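Local coordinates for protein oxidoreductase, Gfo/Idh/MocA family (Pseudomonas syringae pv. tomato, PDB 3DTY) that probably works as a nucleotide-dependent oxidoreductase of the Gfo/Idh/MocA family, pairing a Rossmann domain with an alpha/beta domain, and binds magnesium, at residues L150-G164 with S279-L293. Sequence-based numbering, arbitrary orientation.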
loop_
_atom_site.group_PDB
_atom_site.type_symbol
_atom_site.label_atom_id
_atom_site.label_comp_id
_atom_site.label_asym_id
_atom_site.label_seq_id
_atom_site.Cartn_x
_atom_site.Cartn_y
_atom_site.Cartn_z
ATOM N N LEU A 150 -5.472 13.438 -12.826
ATOM C CA LEU A 150 -5.021 13.899 -11.523
ATOM C C LEU A 150 -3.870 14.908 -11.594
ATOM O O LEU A 150 -3.662 15.688 -10.658
ATOM C CB LEU A 150 -4.687 12.700 -10.640
ATOM C CG LEU A 150 -5.972 11.935 -10.251
ATOM C CD1 LEU A 150 -5.633 10.707 -9.440
ATOM C CD2 LEU A 150 -6.908 12.860 -9.450
ATOM N N ILE A 151 -3.136 14.918 -12.705
ATOM C CA ILE A 151 -2.065 15.891 -12.853
ATOM C C ILE A 151 -2.720 17.279 -12.880
ATOM O O ILE A 151 -2.188 18.236 -12.314
ATOM C CB ILE A 151 -1.259 15.689 -14.168
ATOM C CG1 ILE A 151 -0.632 14.289 -14.199
ATOM C CG2 ILE A 151 -0.170 16.760 -14.278
ATOM C CD1 ILE A 151 0.294 13.992 -13.020
ATOM N N GLU A 152 -3.873 17.386 -13.545
ATOM C CA GLU A 152 -4.598 18.659 -13.617
ATOM C C GLU A 152 -5.152 19.014 -12.243
ATOM O O GLU A 152 -5.200 20.187 -11.865
ATOM C CB GLU A 152 -5.772 18.590 -14.599
ATOM C CG GLU A 152 -5.413 18.629 -16.073
ATOM C CD GLU A 152 -4.617 19.863 -16.468
ATOM O OE1 GLU A 152 -4.808 20.935 -15.843
ATOM O OE2 GLU A 152 -3.809 19.756 -17.416
ATOM N N GLN A 153 -5.588 17.998 -11.502
ATOM C CA GLN A 153 -6.132 18.224 -10.169
ATOM C C GLN A 153 -5.069 18.881 -9.298
ATOM O O GLN A 153 -5.337 19.851 -8.602
ATOM C CB GLN A 153 -6.581 16.905 -9.543
ATOM C CG GLN A 153 -7.141 17.046 -8.122
ATOM C CD GLN A 153 -8.336 17.983 -8.042
ATOM O OE1 GLN A 153 -9.026 18.228 -9.037
ATOM N NE2 GLN A 153 -8.602 18.492 -6.848
ATOM N N ALA A 154 -3.858 18.335 -9.352
ATOM C CA ALA A 154 -2.734 18.862 -8.587
ATOM C C ALA A 154 -2.458 20.320 -8.979
ATOM O O ALA A 154 -2.228 21.173 -8.121
ATOM C CB ALA A 154 -1.496 18.009 -8.841
ATOM N N ARG A 155 -2.477 20.596 -10.279
ATOM C CA ARG A 155 -2.239 21.952 -10.767
ATOM C C ARG A 155 -3.248 22.911 -10.141
ATOM O O ARG A 155 -2.875 23.972 -9.630
ATOM C CB ARG A 155 -2.367 22.010 -12.293
ATOM C CG ARG A 155 -2.199 23.413 -12.902
ATOM C CD ARG A 155 -2.375 23.345 -14.414
ATOM N NE ARG A 155 -2.480 24.660 -15.042
ATOM C CZ ARG A 155 -1.544 25.213 -15.814
ATOM N NH1 ARG A 155 -0.407 24.571 -16.070
ATOM N NH2 ARG A 155 -1.757 26.412 -16.340
ATOM N N GLU A 156 -4.519 22.520 -10.181
ATOM C CA GLU A 156 -5.601 23.321 -9.626
ATOM C C GLU A 156 -5.443 23.521 -8.124
ATOM O O GLU A 156 -5.621 24.629 -7.612
ATOM C CB GLU A 156 -6.952 22.656 -9.911
ATOM C CG GLU A 156 -7.414 22.754 -11.361
ATOM C CD GLU A 156 -7.766 24.179 -11.770
ATOM O OE1 GLU A 156 -8.025 25.003 -10.874
ATOM O OE2 GLU A 156 -7.801 24.472 -12.984
HETATM N N MSE A 157 -5.100 22.447 -7.419
HETATM C CA MSE A 157 -4.930 22.524 -5.976
HETATM C C MSE A 157 -3.786 23.470 -5.588
HETATM O O MSE A 157 -3.906 24.265 -4.653
HETATM C CB MSE A 157 -4.674 21.123 -5.420
HETATM C CG MSE A 157 -5.871 20.185 -5.542
HETATM SE SE MSE A 157 -5.451 18.394 -4.985
HETATM C CE MSE A 157 -5.629 18.614 -3.075
ATOM N N ILE A 158 -2.677 23.377 -6.314
ATOM C CA ILE A 158 -1.522 24.217 -6.045
ATOM C C ILE A 158 -1.857 25.679 -6.332
ATOM O O ILE A 158 -1.446 26.571 -5.593
ATOM C CB ILE A 158 -0.326 23.788 -6.910
ATOM C CG1 ILE A 158 0.149 22.399 -6.471
ATOM C CG2 ILE A 158 0.788 24.814 -6.801
ATOM C CD1 ILE A 158 1.086 21.720 -7.448
ATOM N N ALA A 159 -2.604 25.915 -7.408
ATOM C CA ALA A 159 -2.992 27.270 -7.791
ATOM C C ALA A 159 -3.973 27.866 -6.790
ATOM O O ALA A 159 -4.070 29.083 -6.658
ATOM C CB ALA A 159 -3.610 27.261 -9.182
ATOM N N ALA A 160 -4.705 27.004 -6.089
ATOM C CA ALA A 160 -5.667 27.462 -5.096
ATOM C C ALA A 160 -4.994 27.649 -3.740
ATOM O O ALA A 160 -5.649 27.994 -2.763
ATOM C CB ALA A 160 -6.822 26.465 -4.977
ATOM N N GLY A 161 -3.687 27.417 -3.684
ATOM C CA GLY A 161 -2.957 27.577 -2.438
ATOM C C GLY A 161 -3.143 26.460 -1.422
ATOM O O GLY A 161 -2.871 26.653 -0.240
ATOM N N GLU A 162 -3.596 25.293 -1.872
ATOM C CA GLU A 162 -3.815 24.151 -0.980
ATOM C C GLU A 162 -2.545 23.706 -0.259
ATOM O O GLU A 162 -2.606 23.156 0.833
ATOM C CB GLU A 162 -4.363 22.949 -1.754
ATOM C CG GLU A 162 -5.791 23.080 -2.251
ATOM C CD GLU A 162 -6.797 23.231 -1.124
ATOM O OE1 GLU A 162 -6.625 22.574 -0.073
ATOM O OE2 GLU A 162 -7.771 23.996 -1.297
ATOM N N LEU A 163 -1.395 23.926 -0.886
ATOM C CA LEU A 163 -0.130 23.528 -0.285
ATOM C C LEU A 163 0.570 24.688 0.407
ATOM O O LEU A 163 1.647 24.513 0.982
ATOM C CB LEU A 163 0.797 22.943 -1.359
ATOM C CG LEU A 163 0.630 21.482 -1.795
ATOM C CD1 LEU A 163 -0.801 21.185 -2.182
ATOM C CD2 LEU A 163 1.565 21.215 -2.960
ATOM N N GLY A 164 -0.052 25.864 0.375
ATOM C CA GLY A 164 0.582 27.033 0.956
ATOM C C GLY A 164 1.701 27.414 -0.006
ATOM O O GLY A 164 1.567 27.232 -1.217
ATOM N N SER A 279 4.432 24.787 2.376
ATOM C CA SER A 279 4.443 25.139 3.791
ATOM C C SER A 279 3.269 24.556 4.571
ATOM O O SER A 279 3.359 24.375 5.780
ATOM C CB SER A 279 4.438 26.667 3.945
ATOM O OG SER A 279 3.351 27.251 3.238
ATOM N N ARG A 280 2.172 24.258 3.877
ATOM C CA ARG A 280 0.975 23.730 4.525
ATOM C C ARG A 280 0.698 22.250 4.275
ATOM O O ARG A 280 0.183 21.548 5.142
ATOM C CB ARG A 280 -0.249 24.551 4.088
ATOM C CG ARG A 280 -1.595 23.942 4.477
ATOM C CD ARG A 280 -2.764 24.869 4.132
ATOM N NE ARG A 280 -4.052 24.342 4.581
ATOM C CZ ARG A 280 -4.801 23.490 3.882
ATOM N NH1 ARG A 280 -4.388 23.066 2.695
ATOM N NH2 ARG A 280 -5.966 23.070 4.366
ATOM N N ALA A 281 1.039 21.774 3.086
ATOM C CA ALA A 281 0.771 20.390 2.750
ATOM C C ALA A 281 1.590 19.939 1.562
ATOM O O ALA A 281 2.246 20.740 0.894
ATOM C CB ALA A 281 -0.699 20.224 2.439
ATOM N N SER A 282 1.529 18.641 1.306
ATOM C CA SER A 282 2.236 18.038 0.193
ATOM C C SER A 282 1.247 17.236 -0.639
ATOM O O SER A 282 0.157 16.889 -0.162
ATOM C CB SER A 282 3.316 17.070 0.693
ATOM O OG SER A 282 4.347 17.722 1.391
ATOM N N LEU A 283 1.621 16.969 -1.886
ATOM C CA LEU A 283 0.824 16.128 -2.764
ATOM C C LEU A 283 1.827 15.253 -3.532
ATOM O O LEU A 283 2.958 15.672 -3.792
ATOM C CB LEU A 283 -0.086 16.952 -3.687
ATOM C CG LEU A 283 0.361 17.942 -4.753
ATOM C CD1 LEU A 283 1.008 17.211 -5.913
ATOM C CD2 LEU A 283 -0.877 18.709 -5.237
ATOM N N GLU A 284 1.431 14.027 -3.851
ATOM C CA GLU A 284 2.337 13.102 -4.523
ATOM C C GLU A 284 1.603 12.171 -5.483
ATOM O O GLU A 284 0.536 11.640 -5.162
ATOM C CB GLU A 284 3.085 12.279 -3.465
ATOM C CG GLU A 284 4.248 11.454 -3.990
ATOM C CD GLU A 284 5.010 10.745 -2.874
ATOM O OE1 GLU A 284 5.112 11.315 -1.769
ATOM O OE2 GLU A 284 5.522 9.629 -3.110
ATOM N N TRP A 285 2.194 11.968 -6.654
ATOM C CA TRP A 285 1.603 11.123 -7.682
ATOM C C TRP A 285 2.672 10.154 -8.199
ATOM O O TRP A 285 3.849 10.517 -8.315
ATOM C CB TRP A 285 1.079 12.014 -8.815
ATOM C CG TRP A 285 0.354 11.294 -9.906
ATOM C CD1 TRP A 285 -0.979 10.970 -9.941
ATOM C CD2 TRP A 285 0.910 10.839 -11.145
ATOM N NE1 TRP A 285 -1.281 10.350 -11.132
ATOM C CE2 TRP A 285 -0.140 10.257 -11.887
ATOM C CE3 TRP A 285 2.200 10.865 -11.701
ATOM C CZ2 TRP A 285 0.058 9.708 -13.160
ATOM C CZ3 TRP A 285 2.398 10.321 -12.968
ATOM C CH2 TRP A 285 1.335 9.751 -13.682
ATOM N N TRP A 286 2.247 8.926 -8.504
ATOM C CA TRP A 286 3.124 7.862 -8.995
ATOM C C TRP A 286 2.486 7.262 -10.252
ATOM O O TRP A 286 1.346 6.776 -10.215
ATOM C CB TRP A 286 3.281 6.823 -7.877
ATOM C CG TRP A 286 4.040 5.557 -8.196
ATOM C CD1 TRP A 286 4.992 5.370 -9.158
ATOM C CD2 TRP A 286 3.937 4.318 -7.486
ATOM N NE1 TRP A 286 5.493 4.086 -9.087
ATOM C CE2 TRP A 286 4.862 3.421 -8.069
ATOM C CE3 TRP A 286 3.155 3.880 -6.408
ATOM C CZ2 TRP A 286 5.022 2.107 -7.614
ATOM C CZ3 TRP A 286 3.312 2.571 -5.955
ATOM C CH2 TRP A 286 4.243 1.702 -6.561
ATOM N N ASP A 287 3.222 7.282 -11.364
ATOM C CA ASP A 287 2.679 6.794 -12.629
ATOM C C ASP A 287 2.162 5.354 -12.663
ATOM O O ASP A 287 1.350 5.016 -13.525
ATOM C CB ASP A 287 3.679 7.044 -13.775
ATOM C CG ASP A 287 4.834 6.061 -13.796
ATOM O OD1 ASP A 287 5.208 5.534 -12.729
ATOM O OD2 ASP A 287 5.384 5.840 -14.904
ATOM N N GLU A 288 2.603 4.518 -11.728
ATOM C CA GLU A 288 2.143 3.132 -11.692
ATOM C C GLU A 288 0.775 3.032 -11.013
ATOM O O GLU A 288 0.122 1.980 -11.060
ATOM C CB GLU A 288 3.168 2.250 -10.966
ATOM C CG GLU A 288 4.518 2.187 -11.661
ATOM C CD GLU A 288 5.549 1.383 -10.879
ATOM O OE1 GLU A 288 5.339 0.172 -10.678
ATOM O OE2 GLU A 288 6.571 1.969 -10.465
ATOM N N ARG A 289 0.357 4.131 -10.381
ATOM C CA ARG A 289 -0.933 4.237 -9.693
ATOM C C ARG A 289 -1.471 5.611 -10.116
ATOM O O ARG A 289 -1.757 6.470 -9.274
ATOM C CB ARG A 289 -0.719 4.212 -8.171
ATOM C CG ARG A 289 0.020 2.982 -7.642
ATOM C CD ARG A 289 -0.868 1.732 -7.599
ATOM N NE ARG A 289 -0.167 0.615 -6.966
ATOM C CZ ARG A 289 0.827 -0.062 -7.535
ATOM N NH1 ARG A 289 1.235 0.253 -8.759
ATOM N NH2 ARG A 289 1.434 -1.036 -6.869
ATOM N N PRO A 290 -1.645 5.821 -11.431
ATOM C CA PRO A 290 -2.123 7.077 -12.017
ATOM C C PRO A 290 -3.479 7.607 -11.579
ATOM O O PRO A 290 -3.738 8.794 -11.712
ATOM C CB PRO A 290 -2.090 6.780 -13.508
ATOM C CG PRO A 290 -2.585 5.347 -13.529
ATOM C CD PRO A 290 -1.748 4.729 -12.417
ATOM N N ASN A 291 -4.330 6.733 -11.054
ATOM C CA ASN A 291 -5.679 7.121 -10.651
ATOM C C ASN A 291 -5.828 7.612 -9.209
ATOM O O ASN A 291 -6.931 7.937 -8.762
ATOM C CB ASN A 291 -6.628 5.958 -10.932
ATOM C CG ASN A 291 -6.583 5.519 -12.395
ATOM O OD1 ASN A 291 -6.455 4.327 -12.705
ATOM N ND2 ASN A 291 -6.682 6.486 -13.299
ATOM N N GLN A 292 -4.720 7.663 -8.481
ATOM C CA GLN A 292 -4.757 8.169 -7.120
ATOM C C GLN A 292 -3.762 9.308 -6.999
ATOM O O GLN A 292 -2.778 9.376 -7.731
ATOM C CB GLN A 292 -4.425 7.089 -6.084
ATOM C CG GLN A 292 -5.512 6.034 -5.883
ATOM C CD GLN A 292 -5.494 4.971 -6.963
ATOM O OE1 GLN A 292 -4.476 4.304 -7.179
ATOM N NE2 GLN A 292 -6.618 4.806 -7.646
ATOM N N LEU A 293 -4.051 10.205 -6.072
ATOM C CA LEU A 293 -3.219 11.361 -5.808
ATOM C C LEU A 293 -3.209 11.536 -4.295
ATOM O O LEU A 293 -4.267 11.683 -3.684
ATOM C CB LEU A 293 -3.833 12.594 -6.474
ATOM C CG LEU A 293 -3.184 13.948 -6.195
ATOM C CD1 LEU A 293 -1.802 14.000 -6.832
ATOM C CD2 LEU A 293 -4.078 15.053 -6.740
HETATM O O HOH W 1 -5.322 10.530 -13.265
HETATM O O HOH W 2 -7.254 21.750 2.510
#
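With CG1 beside the backbone N and the chain bent again at chi2, Ile151 lays CD1 over one face of the Trp285 indole, whose CG is anti to its own backbone N (chi1 -176°). The result is a CH-pi contact: Ile151 CD1 stands 3.8 Å from the centroid of the six-membered ring of Trp285, 16° off its normal. The backbone N of Asp287 lies against the opposite face, toward its rim. At the ring edge Trp285 NE1 donates to Pro290 O (3.0 Å). Pro290 O also accepts a hydrogen bond from a water that in turn accepts one from Leu150 N, so the indole directly, and the helix backbone through a water, meet one carbonyl of the turn. The Leu150 side chain brings CB against the Trp285 ring and CD1 to 3.9 Å from Leu293 CB.

One helical turn on, both methyls of Leu283 rest against Ala154 CB, Leu283 CD2 at 3.7 Å, while Leu163 crosses Leu283 at about a right angle from beyond the helix end. Leu293 reaches in from the adjacent strand, its CD2 4.0 Å from Met157 SE.

Past the Schellman motif at Gly161 the chain turns to meet Arg280, whose extended side chain runs beside Glu162. Arg280 NH1 donates to Glu162 O at 2.6 Å, in both the guanidinium and carbonyl planes and on a lone pair, though the bond is bent (136°). Glu162 OE1 adds a longer salt bridge to NH1 and a water link to Arg280 NH2. The backbone is tied as well, Arg280 N donating to Leu163 O at 3.0 Å.

The axis of 150-159 runs nearly antiparallel to strand 281-286. Helix 149-159 lies on a face of the large mixed sheet of the C-terminal domain. Phe295 and Val276 of the flanking strands extend the apolar layer, and helix 203-218 packs against Ile151, Ile158 and Trp285.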